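Local coordinates for protein acyl-CoA dehydrogenase (PDB 3NF4) that probably catalyses the FAD-dependent alpha,beta-dehydrogenation of acyl-CoA thioesters, giving the corresponding 2-enoyl-CoA products, at residues S249-I254 with Q375-V380; R312-D315 with P319-Q322; G290-D295 with T339-Q344. One frame throughout, in Å; residues are numbered along the deposited sequence.

Contact 1 (S249-I254 with Q375-V380); sequences SGRLGI and QIQRLV. With FAD (flavin-adenine dinucleotide), chain C.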
loop_
_atom_site.group_PDB
_atom_site.type_symbol
_atom_site.label_atom_id
_atom_site.label_comp_id
_atom_site.label_asym_id
_atom_site.label_seq_id
_atom_site.Cartn_x
_atom_site.Cartn_y
_atom_site.Cartn_z
ATOM N N SER A 249 4.156 -4.940 27.824
ATOM C CA SER A 249 5.617 -5.101 27.880
ATOM C C SER A 249 6.174 -5.988 26.782
ATOM O O SER A 249 7.202 -5.675 26.204
ATOM C CB SER A 249 6.072 -5.659 29.240
ATOM O OG SER A 249 5.806 -4.717 30.259
ATOM N N GLY A 250 5.508 -7.107 26.518
ATOM C CA GLY A 250 5.956 -8.015 25.474
ATOM C C GLY A 250 5.853 -7.416 24.076
ATOM O O GLY A 250 6.737 -7.627 23.225
ATOM N N ARG A 251 4.781 -6.673 23.835
ATOM C CA ARG A 251 4.582 -6.063 22.536
ATOM C C ARG A 251 5.702 -5.033 22.216
ATOM O O ARG A 251 6.157 -4.987 21.087
ATOM C CB ARG A 251 3.150 -5.496 22.399
ATOM C CG ARG A 251 2.047 -6.572 22.448
ATOM C CD ARG A 251 0.619 -5.997 22.699
ATOM N NE ARG A 251 -0.416 -7.005 22.406
ATOM C CZ ARG A 251 -1.704 -6.961 22.792
ATOM N NH1 ARG A 251 -2.173 -5.948 23.499
ATOM N NH2 ARG A 251 -2.535 -7.955 22.459
ATOM N N LEU A 252 6.195 -4.280 23.212
ATOM C CA LEU A 252 7.373 -3.365 23.041
ATOM C C LEU A 252 8.716 -4.055 22.818
ATOM O O LEU A 252 9.497 -3.626 21.958
ATOM C CB LEU A 252 7.549 -2.397 24.221
ATOM C CG LEU A 252 6.487 -1.359 24.496
ATOM C CD1 LEU A 252 6.895 -0.550 25.707
ATOM C CD2 LEU A 252 6.264 -0.441 23.270
ATOM N N GLY A 253 9.006 -5.085 23.617
ATOM C CA GLY A 253 10.131 -5.982 23.330
ATOM C C GLY A 253 10.251 -6.322 21.840
ATOM O O GLY A 253 11.262 -6.009 21.208
ATOM N N ILE A 254 9.209 -6.925 21.268
ATOM C CA ILE A 254 9.207 -7.354 19.867
ATOM C C ILE A 254 9.273 -6.196 18.843
ATOM O O ILE A 254 9.904 -6.350 17.780
ATOM C CB ILE A 254 7.987 -8.275 19.573
ATOM C CG1 ILE A 254 8.120 -9.578 20.369
ATOM C CG2 ILE A 254 7.820 -8.543 18.069
ATOM C CD1 ILE A 254 9.451 -10.339 20.232
ATOM N N GLN A 375 -3.462 -8.916 12.952
ATOM C CA GLN A 375 -4.943 -8.767 12.923
ATOM C C GLN A 375 -5.523 -8.540 14.358
ATOM O O GLN A 375 -6.400 -7.692 14.552
ATOM C CB GLN A 375 -5.637 -9.931 12.219
ATOM C CG GLN A 375 -5.438 -9.990 10.702
ATOM C CD GLN A 375 -3.998 -10.355 10.280
ATOM O OE1 GLN A 375 -3.377 -11.283 10.835
ATOM N NE2 GLN A 375 -3.456 -9.596 9.304
ATOM N N ILE A 376 -5.019 -9.276 15.341
ATOM C CA ILE A 376 -5.356 -9.009 16.757
ATOM C C ILE A 376 -4.941 -7.579 17.224
ATOM O O ILE A 376 -5.742 -6.895 17.911
ATOM C CB ILE A 376 -4.827 -10.171 17.702
ATOM C CG1 ILE A 376 -5.899 -11.242 17.857
ATOM C CG2 ILE A 376 -4.470 -9.705 19.104
ATOM C CD1 ILE A 376 -6.107 -12.107 16.652
ATOM N N GLN A 377 -3.726 -7.130 16.846
ATOM C CA GLN A 377 -3.301 -5.722 17.118
ATOM C C GLN A 377 -4.325 -4.693 16.624
ATOM O O GLN A 377 -4.736 -3.836 17.383
ATOM C CB GLN A 377 -1.905 -5.365 16.561
ATOM C CG GLN A 377 -0.695 -6.180 17.078
ATOM C CD GLN A 377 -0.642 -6.403 18.617
ATOM O OE1 GLN A 377 -1.184 -5.622 19.408
ATOM N NE2 GLN A 377 0.034 -7.488 19.030
ATOM N N ARG A 378 -4.747 -4.796 15.362
ATOM C CA ARG A 378 -5.779 -3.935 14.825
ATOM C C ARG A 378 -7.122 -3.999 15.597
ATOM O O ARG A 378 -7.853 -2.989 15.716
ATOM C CB ARG A 378 -6.010 -4.227 13.330
ATOM C CG ARG A 378 -4.794 -3.918 12.388
ATOM C CD ARG A 378 -5.168 -4.208 10.894
ATOM N NE ARG A 378 -4.155 -3.680 9.991
ATOM C CZ ARG A 378 -3.047 -4.319 9.612
ATOM N NH1 ARG A 378 -2.774 -5.545 10.036
ATOM N NH2 ARG A 378 -2.176 -3.709 8.821
ATOM N N LEU A 379 -7.456 -5.191 16.094
ATOM C CA LEU A 379 -8.706 -5.394 16.838
ATOM C C LEU A 379 -8.584 -4.716 18.223
ATOM O O LEU A 379 -9.488 -4.012 18.659
ATOM C CB LEU A 379 -9.046 -6.895 16.927
ATOM C CG LEU A 379 -10.292 -7.363 17.695
ATOM C CD1 LEU A 379 -11.587 -6.603 17.272
ATOM C CD2 LEU A 379 -10.506 -8.907 17.609
ATOM N N VAL A 380 -7.440 -4.863 18.868
ATOM C CA VAL A 380 -7.165 -4.115 20.107
ATOM C C VAL A 380 -7.296 -2.579 19.932
ATOM O O VAL A 380 -8.049 -1.930 20.682
ATOM C CB VAL A 380 -5.809 -4.548 20.740
ATOM C CG1 VAL A 380 -5.226 -3.500 21.723
ATOM C CG2 VAL A 380 -6.015 -5.871 21.461
HETATM P PA FAD C . -4.696 -18.693 15.146
HETATM O O1A FAD C . -5.210 -18.121 16.439
HETATM O O2A FAD C . -5.207 -20.048 14.738
HETATM O O5B FAD C . -5.043 -17.664 13.952
HETATM C C5B FAD C . -4.970 -17.985 12.564
HETATM C C4B FAD C . -5.378 -16.758 11.735
HETATM O O4B FAD C . -6.701 -16.287 12.070
HETATM C C3B FAD C . -4.423 -15.593 11.964
HETATM O O3B FAD C . -4.171 -14.952 10.715
HETATM C C2B FAD C . -5.192 -14.639 12.863
HETATM O O2B FAD C . -4.731 -13.275 12.732
HETATM C C1B FAD C . -6.657 -14.905 12.466
HETATM N N9A FAD C . -7.523 -14.602 13.632
HETATM C C8A FAD C . -7.578 -15.301 14.803
HETATM N N7A FAD C . -8.451 -14.690 15.635
HETATM C C5A FAD C . -8.945 -13.613 14.981
HETATM C C6A FAD C . -9.869 -12.626 15.315
HETATM N N6A FAD C . -10.455 -12.642 16.537
HETATM N N1A FAD C . -10.170 -11.649 14.407
HETATM C C2A FAD C . -9.582 -11.625 13.194
HETATM N N3A FAD C . -8.679 -12.563 12.860
HETATM C C4A FAD C . -8.350 -13.556 13.725
HETATM N N1 FAD C . 3.372 -18.703 22.612
HETATM C C2 FAD C . 3.644 -18.586 23.948
HETATM O O2 FAD C . 2.712 -18.510 24.791
HETATM N N3 FAD C . 4.930 -18.546 24.388
HETATM C C4 FAD C . 5.972 -18.618 23.518
HETATM O O4 FAD C . 7.146 -18.582 23.970
HETATM C C4X FAD C . 5.714 -18.731 22.138
HETATM N N5 FAD C . 6.740 -18.818 21.249
HETATM C C5X FAD C . 6.466 -18.958 19.925
HETATM C C6 FAD C . 7.519 -19.052 19.012
HETATM C C7 FAD C . 7.269 -19.196 17.647
HETATM C C7M FAD C . 8.438 -19.295 16.695
HETATM C C8 FAD C . 5.941 -19.242 17.207
HETATM C C8M FAD C . 5.550 -19.392 15.759
HETATM C C9 FAD C . 4.897 -19.142 18.123
HETATM C C9A FAD C . 5.134 -18.998 19.481
HETATM N N10 FAD C . 4.094 -18.901 20.351
HETATM C C10 FAD C . 4.372 -18.784 21.686
HETATM C "C1'" FAD C . 2.678 -18.953 19.872
HETATM C "C2'" FAD C . 2.191 -17.683 19.125
HETATM O "O2'" FAD C . 2.028 -16.598 20.060
HETATM C "C3'" FAD C . 0.926 -17.950 18.258
HETATM O "O3'" FAD C . 1.310 -18.833 17.195
HETATM C "C4'" FAD C . 0.222 -16.731 17.619
HETATM O "O4'" FAD C . 0.017 -15.672 18.572
HETATM C "C5'" FAD C . -1.126 -16.996 16.897
HETATM O "O5'" FAD C . -1.937 -18.111 17.344
HETATM P P FAD C . -2.220 -19.375 16.363
HETATM O O1P FAD C . -0.891 -19.862 15.811
HETATM O O2P FAD C . -3.101 -20.384 17.045
HETATM O O3P FAD C . -3.071 -18.686 15.163
#

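Contact 2 (R312-D315 with P319-Q322); sequences RRRD and PYSQ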
loop_
_atom_site.group_PDB
_atom_site.type_symbol
_atom_site.label_atom_id
_atom_site.label_comp_id
_atom_site.label_asym_id
_atom_site.label_seq_id
_atom_site.Cartn_x
_atom_site.Cartn_y
_atom_site.Cartn_z
ATOM N N ARG A 312 8.701 6.004 26.838
ATOM C CA ARG A 312 8.745 7.157 27.737
ATOM C C ARG A 312 7.445 7.319 28.535
ATOM O O ARG A 312 7.492 7.741 29.694
ATOM C CB ARG A 312 9.053 8.438 26.974
ATOM C CG ARG A 312 10.408 8.473 26.315
ATOM C CD ARG A 312 10.457 9.609 25.297
ATOM N NE ARG A 312 10.603 10.940 25.906
ATOM C CZ ARG A 312 10.146 12.076 25.369
ATOM N NH1 ARG A 312 9.491 12.070 24.208
ATOM N NH2 ARG A 312 10.340 13.230 26.001
ATOM N N ARG A 313 6.300 6.989 27.919
ATOM C CA ARG A 313 5.023 6.936 28.638
ATOM C C ARG A 313 5.035 5.892 29.788
ATOM O O ARG A 313 4.548 6.163 30.895
ATOM C CB ARG A 313 3.863 6.665 27.682
ATOM C CG ARG A 313 3.560 7.800 26.712
ATOM C CD ARG A 313 2.499 7.409 25.669
ATOM N NE ARG A 313 2.446 8.381 24.580
ATOM C CZ ARG A 313 1.748 9.514 24.607
ATOM N NH1 ARG A 313 1.024 9.841 25.675
ATOM N NH2 ARG A 313 1.784 10.332 23.564
ATOM N N ARG A 314 5.601 4.713 29.517
ATOM C CA ARG A 314 5.737 3.661 30.516
ATOM C C ARG A 314 6.677 4.088 31.634
ATOM O O ARG A 314 6.344 3.941 32.830
ATOM C CB ARG A 314 6.232 2.349 29.888
ATOM C CG ARG A 314 6.618 1.279 30.911
ATOM C CD ARG A 314 7.352 0.122 30.255
ATOM N NE ARG A 314 7.866 -0.827 31.241
ATOM C CZ ARG A 314 7.226 -1.925 31.637
ATOM N NH1 ARG A 314 6.039 -2.232 31.131
ATOM N NH2 ARG A 314 7.773 -2.725 32.535
ATOM N N ASP A 315 7.843 4.610 31.246
ATOM C CA ASP A 315 8.833 5.081 32.216
ATOM C C ASP A 315 8.248 6.159 33.138
ATOM O O ASP A 315 8.620 6.214 34.307
ATOM C CB ASP A 315 10.107 5.603 31.545
ATOM C CG ASP A 315 10.892 4.518 30.804
ATOM O OD1 ASP A 315 10.807 3.309 31.164
ATOM O OD2 ASP A 315 11.625 4.893 29.859
ATOM N N PRO A 319 -0.612 5.648 31.087
ATOM C CA PRO A 319 -1.205 4.650 30.176
ATOM C C PRO A 319 -0.453 4.552 28.832
ATOM O O PRO A 319 -0.105 5.573 28.248
ATOM C CB PRO A 319 -2.638 5.174 29.960
ATOM C CG PRO A 319 -2.656 6.582 30.528
ATOM C CD PRO A 319 -1.630 6.593 31.591
ATOM N N TYR A 320 -0.186 3.336 28.371
ATOM C CA TYR A 320 0.619 3.148 27.155
ATOM C C TYR A 320 0.200 1.916 26.301
ATOM O O TYR A 320 0.926 1.465 25.426
ATOM C CB TYR A 320 2.121 3.150 27.487
ATOM C CG TYR A 320 2.603 1.903 28.163
ATOM C CD1 TYR A 320 2.270 1.632 29.487
ATOM C CD2 TYR A 320 3.402 0.992 27.484
ATOM C CE1 TYR A 320 2.707 0.493 30.116
ATOM C CE2 TYR A 320 3.852 -0.160 28.106
ATOM C CZ TYR A 320 3.502 -0.403 29.425
ATOM O OH TYR A 320 3.940 -1.549 30.059
ATOM N N SER A 321 -0.999 1.420 26.573
ATOM C CA SER A 321 -1.561 0.245 25.936
ATOM C C SER A 321 -1.817 0.409 24.426
ATOM O O SER A 321 -1.334 -0.406 23.646
ATOM C CB SER A 321 -2.863 -0.113 26.635
ATOM O OG SER A 321 -2.850 -1.475 26.993
ATOM N N GLN A 322 -2.582 1.437 24.035
ATOM C CA GLN A 322 -2.828 1.737 22.632
ATOM C C GLN A 322 -1.502 1.890 21.881
ATOM O O GLN A 322 -1.321 1.325 20.803
ATOM C CB GLN A 322 -3.626 3.044 22.449
ATOM C CG GLN A 322 -5.149 2.972 22.597
ATOM C CD GLN A 322 -5.871 2.162 21.494
ATOM O OE1 GLN A 322 -5.899 0.917 21.540
ATOM N NE2 GLN A 322 -6.497 2.869 20.540
#

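Contact 3 (G290-D295 with T339-Q344); sequences GFLLAD and TTDAVQ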
loop_
_atom_site.group_PDB
_atom_site.type_symbol
_atom_site.label_atom_id
_atom_site.label_comp_id
_atom_site.label_asym_id
_atom_site.label_seq_id
_atom_site.Cartn_x
_atom_site.Cartn_y
_atom_site.Cartn_z
ATOM N N GLY A 290 17.530 4.547 -5.624
ATOM C CA GLY A 290 17.614 5.634 -4.641
ATOM C C GLY A 290 16.317 5.832 -3.862
ATOM O O GLY A 290 16.336 5.932 -2.628
ATOM N N PHE A 291 15.200 5.866 -4.592
ATOM C CA PHE A 291 13.858 5.991 -4.036
ATOM C C PHE A 291 13.435 4.742 -3.209
ATOM O O PHE A 291 12.780 4.860 -2.185
ATOM C CB PHE A 291 12.851 6.316 -5.151
ATOM C CG PHE A 291 12.790 7.793 -5.511
ATOM C CD1 PHE A 291 13.930 8.595 -5.462
ATOM C CD2 PHE A 291 11.578 8.388 -5.874
ATOM C CE1 PHE A 291 13.878 9.955 -5.790
ATOM C CE2 PHE A 291 11.503 9.727 -6.179
ATOM C CZ PHE A 291 12.659 10.523 -6.140
ATOM N N LEU A 292 13.839 3.555 -3.640
ATOM C CA LEU A 292 13.574 2.356 -2.852
ATOM C C LEU A 292 14.338 2.403 -1.503
ATOM O O LEU A 292 13.744 2.133 -0.460
ATOM C CB LEU A 292 13.953 1.119 -3.655
ATOM C CG LEU A 292 13.358 -0.244 -3.362
ATOM C CD1 LEU A 292 11.948 -0.343 -3.962
ATOM C CD2 LEU A 292 14.245 -1.295 -3.977
ATOM N N LEU A 293 15.623 2.766 -1.526
ATOM C CA LEU A 293 16.420 2.926 -0.294
ATOM C C LEU A 293 15.914 4.044 0.622
ATOM O O LEU A 293 15.938 3.910 1.851
ATOM C CB LEU A 293 17.898 3.172 -0.615
ATOM C CG LEU A 293 18.739 1.992 -1.100
ATOM C CD1 LEU A 293 19.988 2.521 -1.802
ATOM C CD2 LEU A 293 19.104 1.067 0.049
ATOM N N ALA A 294 15.478 5.148 0.022
ATOM C CA ALA A 294 14.885 6.271 0.779
ATOM C C ALA A 294 13.652 5.828 1.559
ATOM O O ALA A 294 13.526 6.173 2.739
ATOM C CB ALA A 294 14.549 7.495 -0.153
ATOM N N ASP A 295 12.764 5.068 0.916
ATOM C CA ASP A 295 11.556 4.538 1.600
ATOM C C ASP A 295 11.882 3.510 2.684
ATOM O O ASP A 295 11.219 3.504 3.709
ATOM C CB ASP A 295 10.506 3.970 0.618
ATOM C CG ASP A 295 9.745 5.082 -0.175
ATOM O OD1 ASP A 295 9.414 6.174 0.363
ATOM O OD2 ASP A 295 9.470 4.853 -1.365
ATOM N N THR A 339 13.050 -5.868 4.671
ATOM C CA THR A 339 13.858 -7.063 4.368
ATOM C C THR A 339 13.589 -7.556 2.940
ATOM O O THR A 339 14.533 -8.012 2.256
ATOM C CB THR A 339 13.615 -8.210 5.365
ATOM O OG1 THR A 339 12.205 -8.440 5.503
ATOM C CG2 THR A 339 14.216 -7.917 6.747
ATOM N N THR A 340 12.315 -7.470 2.506
ATOM C CA THR A 340 11.871 -7.813 1.151
ATOM C C THR A 340 12.476 -6.914 0.041
ATOM O O THR A 340 12.860 -7.404 -1.030
ATOM C CB THR A 340 10.305 -7.765 1.023
ATOM O OG1 THR A 340 9.735 -8.795 1.852
ATOM C CG2 THR A 340 9.853 -7.978 -0.446
ATOM N N ASP A 341 12.519 -5.610 0.300
ATOM C CA ASP A 341 13.212 -4.645 -0.566
ATOM C C ASP A 341 14.767 -4.730 -0.489
ATOM O O ASP A 341 15.447 -4.361 -1.442
ATOM C CB ASP A 341 12.752 -3.212 -0.219
ATOM C CG ASP A 341 11.296 -2.922 -0.646
ATOM O OD1 ASP A 341 10.736 -3.615 -1.525
ATOM O OD2 ASP A 341 10.692 -1.994 -0.087
ATOM N N ALA A 342 15.326 -5.215 0.618
ATOM C CA ALA A 342 16.767 -5.378 0.677
ATOM C C ALA A 342 17.292 -6.502 -0.267
ATOM O O ALA A 342 18.400 -6.369 -0.807
ATOM C CB ALA A 342 17.296 -5.527 2.133
ATOM N N VAL A 343 16.529 -7.589 -0.442
ATOM C CA VAL A 343 16.863 -8.652 -1.398
ATOM C C VAL A 343 16.780 -8.037 -2.798
ATOM O O VAL A 343 17.621 -8.296 -3.650
ATOM C CB VAL A 343 15.858 -9.851 -1.300
ATOM C CG1 VAL A 343 16.140 -10.940 -2.389
ATOM C CG2 VAL A 343 15.969 -10.475 0.043
ATOM N N GLN A 344 15.746 -7.226 -3.015
ATOM C CA GLN A 344 15.543 -6.506 -4.266
ATOM C C GLN A 344 16.775 -5.646 -4.687
ATOM O O GLN A 344 17.223 -5.722 -5.836
ATOM C CB GLN A 344 14.241 -5.667 -4.176
ATOM C CG GLN A 344 13.657 -5.172 -5.540
ATOM C CD GLN A 344 13.221 -6.314 -6.437
ATOM O OE1 GLN A 344 12.942 -7.419 -5.954
ATOM N NE2 GLN A 344 13.178 -6.061 -7.763
#

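Contact 1 (S249-I254 with Q375-V380)
Over one face of the R251 guanidinium lies the amide of Q377, with OE1 3.4 Å above the plane and displaced toward its rim; the two planes are almost perpendicular, 89° apart. Two aliphatic groups, V380 CG2 and I376 CG2, approach the same guanidinium obliquely. The contact joins helix 247-274 to helix 374-383 in the C-terminal helical domain of the acyl-CoA dehydrogenase fold. Here the segment axes come no nearer than 13.9 Å and make an angle of 129°, so a long side chain has to span the interval. Arginine suits this: its chain leaves the helix toward the other segment and runs extended from CG to NE, bringing R251 NH2 to 4.2 Å from V380 CG2.

R251 NE is 3.4 Å from Q377 OE1, but the angle is too poor for a hydrogen bond, and the amide oxygen over the guanidinium face is a close polar packing contact. The glutamine is committed elsewhere: NE2 donates to the carbonyl of G372, while OE1 pairs with S325 OG of helix 321-346. Those two bonds fix the rotation of the amide, and the bend at chi2 (-46°) folds it back to where the arginine passes.

A neighbouring side of helix 374-383 meets the cofactor, through Q375, I376 and L379. Q375 OE1 accepts a weak hydrogen bond of 3.1 Å from FAD O2B on the ribose, and also receives Q344 NE2 of the third subunit, so this end of the FAD site is shared between subunits. Isoleucine, with its two branches, serves both neighbours. I376 CG2 is 4.3 Å from R251 NH2. I376 CD1 meets the adenine, 3.6 Å from FAD C5A.

Contact 2 (R312-D315 with P319-Q322)
At the turn of an alpha-alpha hairpin, where helix 289-315 ends and helix 321-346 begins, R314 lies across the ring of Y320. Its CB sits almost exactly above the ring centre, 3.7 Å from the centroid and only 4° off the normal, a clear CH-pi contact. Chi1 (170°) sets CG over the ring, and the extended chain beyond it carries the guanidinium to the phenol oxygen. There the guanidinium, turned steeply to the ring, presents its edge: R314 NH1 donates to Y320 OH at 2.5 Å. That length is very short and the angle at the hydrogen, 126°, is bent, so the exact value is doubtful.

Both helices belong to the C-terminal bundle of the acyl-CoA dehydrogenase fold, and Y320 occupies the N-cap position of the second one. A tyrosine suits the corner, since its flat ring can take the methylenes of R314 on a face and also touch D248, S249 and L252 of helix 247-274. R314 has further partners, a cation-pi interaction with Y77 and a weak hydrogen bond from NH1 to S249 OG.

One residue earlier, R313 meets the base of the tyrosine, R313 CB to Y320 CB at 3.9 Å, and its CD passes 4.1 Å from P319 O. Its charged end leads off from the turn: NE forms a salt bridge with D309, one turn back on the same helix, and NH1 bonds the backbone oxygen of D12 of the second subunit. P319, exposed at the turn, also packs on D12 of that subunit.

Contact 3 (G290-D295 with T339-Q344)
L292 reaches from helix 289-315 to D341 and Q344, two residues three positions apart on helix 321-346, and makes every close contact between the two segments. The backbones come nearest here, with the CA atoms of L292 and D341 7.4 Å apart. CG anti to the backbone N (chi1 -157°) carries the branched end across, where its methyls divide the work. L292 CD2 comes 4.2 Å from D341 O and equally near to Q344 CG, while L292 CD1 lies 4.3 Å from D341 CG. A leucine fits because its fork can rest on the backbone oxygen, the carboxylate carbon and the aliphatic part of the glutamine at once.

Beyond this patch the pair is loose: the closest side-chain approach of D295 to the other segment is 6.0 Å. L292, D341 and D295 are all partly exposed, and neither D341 nor D295 hydrogen-bonds across the two segments. D295 instead forms a salt bridge with R378 of the second subunit. Q344, buried, sends its amide onward, and OE1 takes a hydrogen bond from K365 NZ of the third subunit.

These helices form the far end of an antiparallel hairpin. On its inner side L293 and A342 both pack against A269 of helix 247-274, while T340 and V343 rest on M361 of helix 357-367.

How the contacts relate
Contacts 2 and 3 clasp the same hairpin, helix 289-315 with helix 321-346, at its turn and near its far end; their centres are about 32 Å apart. Contact 1 encloses both along the chain and adjoins contact 2, their centres about 13 Å apart, with L252 CD1 3.9 Å from Y320 CE2. Contacts 1 and 3 do not touch within one chain, their nearest atoms about 12 Å apart. The tetramer nevertheless joins them: Q375 of contact 1, beside FAD, bonds Q344 of contact 3 in the third subunit, whose Q344 O also bonds the cofactor, and R378 pairs with D295 of the second subunit.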